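Long-range contacts in putative DNA-binding protein (Ralstonia eutropha, PDB 2OBP), which probably binds DNA through a winged helix-turn-helix fold, although its particular target and cellular role are not established: residues A[15-20]-A[53-58]; A[34-39]-A[77-82]. One frame throughout, in Å; residues are numbered along the deposited sequence.

In the fold
From the N terminus, helix 16-28 comes first, and interaction 1 (15-20 with 53-58) brings its opening turn back against helix 50-62, closing a loop that contains helix 39-46. Interaction 2 (34-39 with 77-82) starts inside that loop and ends beyond it, joining the extended segment before helix 39-46 to strand 76-80, which forms a hairpin, the probable wing, with strand 66-70. The segments therefore alternate and the loops cross. The centres of interactions 1 and 2 lie about 14 Å apart, on opposite sides of the chain's centre. Leu57 connects them, its CD1 lying 3.7 Å from Leu39 CD2 and 3.9 Å from Ala78 CB. Together they tie first helix, helix-turn-helix and wing together.

Interaction 1: A[15-20]-A[53-58]; sequences DPAIVE and LRRVLT
Arg55 reaches Asp15 by folding its chain at chi2 (-86°) and chi3, which turns the guanidinium toward the start of helix 16-28. Its two terminal nitrogens converge on a single carboxylate oxygen: NH1 lies 3.0 Å and NH2 3.1 Å from Asp15 OD2. OD2 sits close to the guanidinium plane, receiving NH2 at its syn lone pair and NH1 nearly along the C-O axis; the two flat groups are twisted 31° apart. Asp15 OD1 accepts from Ala17 N at 2.9 Å, an N-cap bond made from above the carboxylate plane. One carboxylate thus caps a helix and forms a salt bridge, roles that would favour its negative charge. Arg55 NH1 also bonds to Gln59 OE1, one turn on, which helps hold it folded. Ile18 crosses the arginine at about a right angle, its CG1 3.8 Å from Arg55 NH1.

Val56 follows, pointing at the first helix. Its CG2 covers one face of the Arg55 guanidinium and lies 4.0 Å from Ala17 CB and 4.1 Å from Ile18 CG1. Its CG1 lies 4.0 Å from Ile18 CA.

The axes of segments 16-20 and 53-58 approach to 9.8 Å and cross at -74°, a steep crossing of the first helix over the probable recognition helix of a winged helix-turn-helix. Val56 also packs on Val21, and Ala17 on Leu48 and Val52, while Leu53 joins the same helix to Ile42 and Ala43 of helix 39-46.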
ATOM      1  N   ASP A  15     -14.008  -2.463   5.099  1.00 26.21           N
ATOM      2  CA  ASP A  15     -12.972  -1.869   5.964  1.00 25.53           C
ATOM      3  C   ASP A  15     -12.366  -0.668   5.236  1.00 23.88           C
ATOM      4  O   ASP A  15     -11.653  -0.837   4.221  1.00 25.73           O
ATOM      5  CB  ASP A  15     -11.873  -2.889   6.308  1.00 26.33           C
ATOM      6  CG  ASP A  15     -10.798  -2.324   7.289  1.00 26.31           C
ATOM      7  OD1 ASP A  15     -10.699  -1.105   7.465  1.00 29.92           O
ATOM      8  OD2 ASP A  15     -10.047  -3.117   7.904  1.00 27.22           O
ATOM      9  N   PRO A  16     -12.622   0.550   5.746  1.00 25.55           N
ATOM     10  CA  PRO A  16     -12.178   1.748   5.042  1.00 27.12           C
ATOM     11  C   PRO A  16     -10.646   1.881   5.037  1.00 26.51           C
ATOM     12  O   PRO A  16     -10.077   2.523   4.152  1.00 25.00           O
ATOM     13  CB  PRO A  16     -12.859   2.874   5.805  1.00 29.69           C
ATOM     14  CG  PRO A  16     -13.058   2.319   7.193  1.00 29.05           C
ATOM     15  CD  PRO A  16     -13.360   0.881   6.989  1.00 26.18           C
ATOM     16  N   ALA A  17      -9.988   1.307   6.040  1.00 24.72           N
ATOM     17  CA  ALA A  17      -8.538   1.359   6.089  1.00 24.79           C
ATOM     18  C   ALA A  17      -7.883   0.548   4.980  1.00 25.98           C
ATOM     19  O   ALA A  17      -6.847   0.970   4.413  1.00 26.33           O
ATOM     20  CB  ALA A  17      -8.001   0.928   7.479  1.00 22.35           C
ATOM     21  N   ILE A  18      -8.451  -0.602   4.639  1.00 23.14           N
ATOM     22  CA  ILE A  18      -7.894  -1.382   3.541  1.00 23.08           C
ATOM     23  C   ILE A  18      -8.117  -0.633   2.192  1.00 24.31           C
ATOM     24  O   ILE A  18      -7.229  -0.540   1.346  1.00 26.18           O
ATOM     25  CB  ILE A  18      -8.432  -2.828   3.495  1.00 24.24           C
ATOM     26  CG1 ILE A  18      -8.033  -3.618   4.767  1.00 23.17           C
ATOM     27  CG2 ILE A  18      -7.880  -3.499   2.231  1.00 25.11           C
ATOM     28  CD1 ILE A  18      -8.728  -4.955   4.984  1.00 21.40           C
ATOM     29  N   VAL A  19      -9.323  -0.116   2.005  1.00 24.71           N
ATOM     30  CA  VAL A  19      -9.633   0.674   0.825  1.00 25.21           C
ATOM     31  C   VAL A  19      -8.694   1.872   0.692  1.00 26.37           C
ATOM     32  O   VAL A  19      -8.175   2.120  -0.381  1.00 27.28           O
ATOM     33  CB  VAL A  19     -11.116   1.159   0.831  1.00 27.88           C
ATOM     34  CG1 VAL A  19     -11.349   2.136  -0.331  1.00 32.08           C
ATOM     35  CG2 VAL A  19     -12.062  -0.041   0.785  1.00 26.92           C
ATOM     36  N   GLU A  20      -8.463   2.597   1.779  1.00 25.00           N
ATOM     37  CA  GLU A  20      -7.664   3.809   1.713  1.00 25.64           C
ATOM     38  C   GLU A  20      -6.205   3.515   1.343  1.00 26.93           C
ATOM     39  O   GLU A  20      -5.597   4.226   0.528  1.00 27.92           O
ATOM     40  CB  GLU A  20      -7.734   4.598   3.005  1.00 28.72           C
ATOM     41  CG  GLU A  20      -7.258   6.041   2.838  1.00 33.78           C
ATOM     42  CD  GLU A  20      -8.141   6.882   1.919  1.00 41.90           C
ATOM     43  OE1 GLU A  20      -9.307   6.500   1.663  1.00 43.24           O
ATOM     44  OE2 GLU A  20      -7.652   7.924   1.439  1.00 53.59           O
ATOM     45  N   LEU A  53      -1.557   0.897   9.551  1.00 24.04           N
ATOM     46  CA  LEU A  53      -0.970   0.700   8.220  1.00 22.20           C
ATOM     47  C   LEU A  53      -0.273  -0.653   8.162  1.00 22.22           C
ATOM     48  O   LEU A  53      -0.425  -1.393   7.167  1.00 22.77           O
ATOM     49  CB  LEU A  53      -0.022   1.832   7.823  1.00 23.20           C
ATOM     50  CG  LEU A  53       0.700   1.589   6.465  1.00 21.78           C
ATOM     51  CD1 LEU A  53      -0.275   1.550   5.255  1.00 24.17           C
ATOM     52  CD2 LEU A  53       1.850   2.608   6.234  1.00 22.61           C
ATOM     53  N   ARG A  54       0.531  -0.962   9.174  1.00 22.17           N
ATOM     54  CA  ARG A  54       1.263  -2.242   9.189  1.00 24.04           C
ATOM     55  C   ARG A  54       0.341  -3.457   9.141  1.00 22.74           C
ATOM     56  O   ARG A  54       0.632  -4.433   8.456  1.00 25.77           O
ATOM     57  CB  ARG A  54       2.222  -2.322  10.367  1.00 24.51           C
ATOM     58  CG  ARG A  54       3.443  -1.379  10.214  1.00 30.14           C
ATOM     59  CD  ARG A  54       4.476  -1.650  11.240  1.00 33.30           C
ATOM     60  NE  ARG A  54       5.558  -0.648  11.260  1.00 39.80           N
ATOM     61  CZ  ARG A  54       6.691  -0.722  10.552  1.00 41.87           C
ATOM     62  NH1 ARG A  54       6.925  -1.728   9.712  1.00 36.45           N
ATOM     63  NH2 ARG A  54       7.606   0.234  10.685  1.00 43.71           N
ATOM     64  N   ARG A  55      -0.797  -3.364   9.838  1.00 23.51           N
ATOM     65  CA  ARG A  55      -1.780  -4.426   9.843  1.00 21.81           C
ATOM     66  C   ARG A  55      -2.351  -4.626   8.437  1.00 22.68           C
ATOM     67  O   ARG A  55      -2.425  -5.741   7.923  1.00 22.97           O
ATOM     68  CB  ARG A  55      -2.893  -4.063  10.865  1.00 23.64           C
ATOM     69  CG  ARG A  55      -3.988  -5.113  11.082  1.00 24.09           C
ATOM     70  CD  ARG A  55      -5.104  -5.012  10.083  1.00 20.48           C
ATOM     71  NE  ARG A  55      -5.957  -3.824  10.265  1.00 25.99           N
ATOM     72  CZ  ARG A  55      -7.002  -3.490   9.505  1.00 31.12           C
ATOM     73  NH1 ARG A  55      -7.362  -4.209   8.468  1.00 27.36           N
ATOM     74  NH2 ARG A  55      -7.717  -2.411   9.818  1.00 28.80           N
ATOM     75  N   VAL A  56      -2.770  -3.519   7.843  1.00 21.24           N
ATOM     76  CA  VAL A  56      -3.331  -3.536   6.495  1.00 20.10           C
ATOM     77  C   VAL A  56      -2.307  -4.073   5.469  1.00 19.22           C
ATOM     78  O   VAL A  56      -2.625  -4.928   4.623  1.00 21.21           O
ATOM     79  CB  VAL A  56      -3.833  -2.138   6.083  1.00 22.51           C
ATOM     80  CG1 VAL A  56      -4.090  -2.066   4.587  1.00 20.36           C
ATOM     81  CG2 VAL A  56      -5.097  -1.712   6.906  1.00 20.28           C
ATOM     82  N   LEU A  57      -1.062  -3.619   5.566  1.00 19.76           N
ATOM     83  CA  LEU A  57      -0.046  -4.106   4.621  1.00 20.46           C
ATOM     84  C   LEU A  57       0.239  -5.563   4.812  1.00 21.37           C
ATOM     85  O   LEU A  57       0.542  -6.248   3.851  1.00 20.69           O
ATOM     86  CB  LEU A  57       1.250  -3.301   4.715  1.00 21.69           C
ATOM     87  CG  LEU A  57       1.174  -1.834   4.228  1.00 21.92           C
ATOM     88  CD1 LEU A  57       2.492  -1.075   4.546  1.00 24.57           C
ATOM     89  CD2 LEU A  57       0.864  -1.773   2.724  1.00 21.74           C
ATOM     90  N   THR A  58       0.280  -6.045   6.053  1.00 21.78           N
ATOM     91  CA  THR A  58       0.466  -7.463   6.262  1.00 21.24           C
ATOM     92  C   THR A  58      -0.629  -8.248   5.546  1.00 20.78           C
ATOM     93  O   THR A  58      -0.391  -9.276   4.922  1.00 22.03           O
ATOM     94  CB  THR A  58       0.522  -7.838   7.754  1.00 21.57           C
ATOM     95  OG1 THR A  58       1.732  -7.256   8.315  1.00 22.57           O
ATOM     96  CG2 THR A  58       0.516  -9.356   7.936  1.00 22.25           C
TER

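Interaction 2: A[34-39]-A[77-82]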
ATOM      1  N   ALA A  34       8.503   5.033 -10.712  1.00 35.99           N
ATOM      2  CA  ALA A  34       8.589   5.851  -9.492  1.00 33.35           C
ATOM      3  C   ALA A  34       9.084   5.006  -8.320  1.00 30.21           C
ATOM      4  O   ALA A  34       8.824   3.811  -8.241  1.00 30.41           O
ATOM      5  CB  ALA A  34       7.240   6.459  -9.165  1.00 34.29           C
ATOM      6  N   THR A  35       9.844   5.629  -7.419  1.00 29.37           N
ATOM      7  CA  THR A  35      10.290   4.975  -6.195  1.00 26.20           C
ATOM      8  C   THR A  35       9.118   4.659  -5.291  1.00 25.91           C
ATOM      9  O   THR A  35       8.270   5.529  -5.071  1.00 25.89           O
ATOM     10  CB  THR A  35      11.253   5.902  -5.472  1.00 23.15           C
ATOM     11  OG1 THR A  35      12.364   6.162  -6.330  1.00 22.86           O
ATOM     12  CG2 THR A  35      11.717   5.309  -4.139  1.00 24.09           C
ATOM     13  N   PRO A  36       9.033   3.412  -4.764  1.00 25.07           N
ATOM     14  CA  PRO A  36       7.886   3.129  -3.884  1.00 25.09           C
ATOM     15  C   PRO A  36       7.908   4.020  -2.662  1.00 24.42           C
ATOM     16  O   PRO A  36       8.968   4.302  -2.148  1.00 23.73           O
ATOM     17  CB  PRO A  36       8.107   1.693  -3.426  1.00 26.22           C
ATOM     18  CG  PRO A  36       9.047   1.097  -4.394  1.00 33.97           C
ATOM     19  CD  PRO A  36       9.893   2.217  -4.930  1.00 26.18           C
ATOM     20  N   TRP A  37       6.736   4.392  -2.182  1.00 23.84           N
ATOM     21  CA  TRP A  37       6.675   5.302  -1.049  1.00 22.72           C
ATOM     22  C   TRP A  37       7.074   4.626   0.238  1.00 22.00           C
ATOM     23  O   TRP A  37       6.819   3.461   0.469  1.00 22.25           O
ATOM     24  CB  TRP A  37       5.262   5.826  -0.887  1.00 24.25           C
ATOM     25  CG  TRP A  37       4.787   6.749  -2.006  1.00 23.64           C
ATOM     26  CD1 TRP A  37       5.430   7.070  -3.162  1.00 23.59           C
ATOM     27  CD2 TRP A  37       3.573   7.479  -2.008  1.00 25.41           C
ATOM     28  NE1 TRP A  37       4.658   7.945  -3.906  1.00 24.61           N
ATOM     29  CE2 TRP A  37       3.513   8.204  -3.210  1.00 28.57           C
ATOM     30  CE3 TRP A  37       2.492   7.541  -1.125  1.00 31.25           C
ATOM     31  CZ2 TRP A  37       2.422   8.996  -3.542  1.00 29.95           C
ATOM     32  CZ3 TRP A  37       1.427   8.335  -1.447  1.00 31.21           C
ATOM     33  CH2 TRP A  37       1.392   9.049  -2.645  1.00 29.39           C
ATOM     34  N   SER A  38       7.716   5.400   1.102  1.00 20.20           N
ATOM     35  CA  SER A  38       8.055   4.932   2.419  1.00 22.43           C
ATOM     36  C   SER A  38       6.830   4.747   3.301  1.00 24.11           C
ATOM     37  O   SER A  38       5.793   5.382   3.112  1.00 21.29           O
ATOM     38  CB  SER A  38       9.012   5.906   3.084  1.00 21.01           C
ATOM     39  OG  SER A  38       8.433   7.135   3.532  1.00 21.68           O
ATOM     40  N   LEU A  39       6.958   3.867   4.297  1.00 22.95           N
ATOM     41  CA  LEU A  39       5.777   3.582   5.147  1.00 22.30           C
ATOM     42  C   LEU A  39       5.183   4.836   5.783  1.00 22.34           C
ATOM     43  O   LEU A  39       3.971   5.019   5.755  1.00 25.44           O
ATOM     44  CB  LEU A  39       6.071   2.490   6.175  1.00 23.76           C
ATOM     45  CG  LEU A  39       6.626   1.200   5.604  1.00 23.51           C
ATOM     46  CD1 LEU A  39       6.864   0.181   6.753  1.00 29.22           C
ATOM     47  CD2 LEU A  39       5.766   0.612   4.495  1.00 22.33           C
ATOM     48  N   HIS A  77       9.455   0.410   2.682  1.00 22.69           N
ATOM     49  CA  HIS A  77       8.525   0.969   1.719  1.00 22.70           C
ATOM     50  C   HIS A  77       7.533  -0.126   1.287  1.00 22.59           C
ATOM     51  O   HIS A  77       7.744  -1.302   1.583  1.00 24.09           O
ATOM     52  CB  HIS A  77       9.246   1.558   0.484  1.00 23.95           C
ATOM     53  CG  HIS A  77      10.207   0.619  -0.169  1.00 22.44           C
ATOM     54  ND1 HIS A  77       9.814  -0.362  -1.060  1.00 27.36           N
ATOM     55  CD2 HIS A  77      11.550   0.522  -0.057  1.00 24.87           C
ATOM     56  CE1 HIS A  77      10.891  -1.010  -1.484  1.00 27.53           C
ATOM     57  NE2 HIS A  77      11.946  -0.520  -0.868  1.00 26.29           N
ATOM     58  N   ALA A  78       6.506   0.280   0.584  1.00 23.38           N
ATOM     59  CA  ALA A  78       5.518  -0.668   0.088  1.00 20.11           C
ATOM     60  C   ALA A  78       4.925  -0.140  -1.208  1.00 23.79           C
ATOM     61  O   ALA A  78       4.949   1.056  -1.505  1.00 22.68           O
ATOM     62  CB  ALA A  78       4.411  -0.870   1.139  1.00 22.09           C
ATOM     63  N   SER A  79       4.386  -1.063  -1.968  1.00 23.59           N
ATOM     64  CA  SER A  79       3.851  -0.778  -3.299  1.00 23.28           C
ATOM     65  C   SER A  79       2.893  -1.919  -3.686  1.00 24.71           C
ATOM     66  O   SER A  79       2.953  -2.992  -3.088  1.00 24.56           O
ATOM     67  CB  SER A  79       4.934  -0.658  -4.368  1.00 25.23           C
ATOM     68  OG  SER A  79       5.853  -1.728  -4.348  1.00 25.39           O
ATOM     69  N   LEU A  80       2.089  -1.684  -4.710  1.00 23.61           N
ATOM     70  CA  LEU A  80       1.270  -2.758  -5.276  1.00 21.63           C
ATOM     71  C   LEU A  80       2.148  -3.678  -6.105  1.00 24.23           C
ATOM     72  O   LEU A  80       3.057  -3.207  -6.811  1.00 23.61           O
ATOM     73  CB  LEU A  80       0.138  -2.211  -6.094  1.00 24.91           C
ATOM     74  CG  LEU A  80      -0.860  -1.322  -5.387  1.00 26.22           C
ATOM     75  CD1 LEU A  80      -1.838  -0.676  -6.363  1.00 26.50           C
ATOM     76  CD2 LEU A  80      -1.569  -2.056  -4.264  1.00 26.92           C
ATOM     77  N   THR A  81       1.858  -4.980  -6.029  1.00 23.26           N
ATOM     78  CA  THR A  81       2.427  -5.949  -6.923  1.00 23.31           C
ATOM     79  C   THR A  81       1.813  -5.712  -8.315  1.00 24.48           C
ATOM     80  O   THR A  81       0.876  -4.925  -8.476  1.00 24.56           O
ATOM     81  CB  THR A  81       2.073  -7.355  -6.479  1.00 22.71           C
ATOM     82  OG1 THR A  81       0.643  -7.453  -6.358  1.00 20.48           O
ATOM     83  CG2 THR A  81       2.734  -7.662  -5.068  1.00 22.96           C
ATOM     84  N   GLN A  82       2.291  -6.422  -9.334  1.00 26.14           N
ATOM     85  CA  GLN A  82       1.661  -6.306 -10.639  1.00 25.65           C
ATOM     86  C   GLN A  82       0.169  -6.686 -10.540  1.00 26.18           C
ATOM     87  O   GLN A  82      -0.680  -6.025 -11.108  1.00 28.33           O
ATOM     88  CB  GLN A  82       2.383  -7.173 -11.674  1.00 27.60           C
ATOM     89  CG  GLN A  82       1.815  -7.049 -13.094  1.00 33.31           C
TER
HETATM   90  O   HOH W   1       4.400   3.173  -3.144  1.00 24.41           O
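Trp37 and Ala78 join their backbones where an extended segment meets the second strand of the wing hairpin, the arrangement of a winged helix-turn-helix domain in which the chain before the motif pairs briefly with the wing. Ala78 N donates to Trp37 O at 3.2 Å, with an N-H...O angle of 158°. Ser38 and His77 form a single beta bridge, and the touching parts then diverge, their end-to-end directions being 123° apart.

Side chains pack around this short pairing. The side chains of Pro36 and His77 lie side by side, pointing the same way, with Pro36 CB 3.6 Å and Pro36 CG 3.7 Å from His77 ND1. A chi1 of 52° puts CG of His77 between its backbone N and carbonyl carbon, so that ND1 comes beside the proline; His77 CB is packed tightly at 3.1 Å from Trp37 O. Farther along the strand, Ser79 CB meets Pro36 CB at 4.1 Å. Beyond the bridge, Leu39 CD2 touches Ala78 CB at 3.9 Å, an apolar contact.

The next shell fixes both partners. His77 and Ser79 pair through their backbones with Ser69 and Asp67 of strand 66-70, while Leu39, in the first turn of helix 39-46, packs on Met50 and Leu57 of helix 50-62. The Trp37 side chain packs on Val24 and Ala28 and makes a cation-pi contact with Lys41. Where the backbones separate, a water accepts from Trp37 N at 2.8 Å and donates to Ala78 O at 2.7 Å.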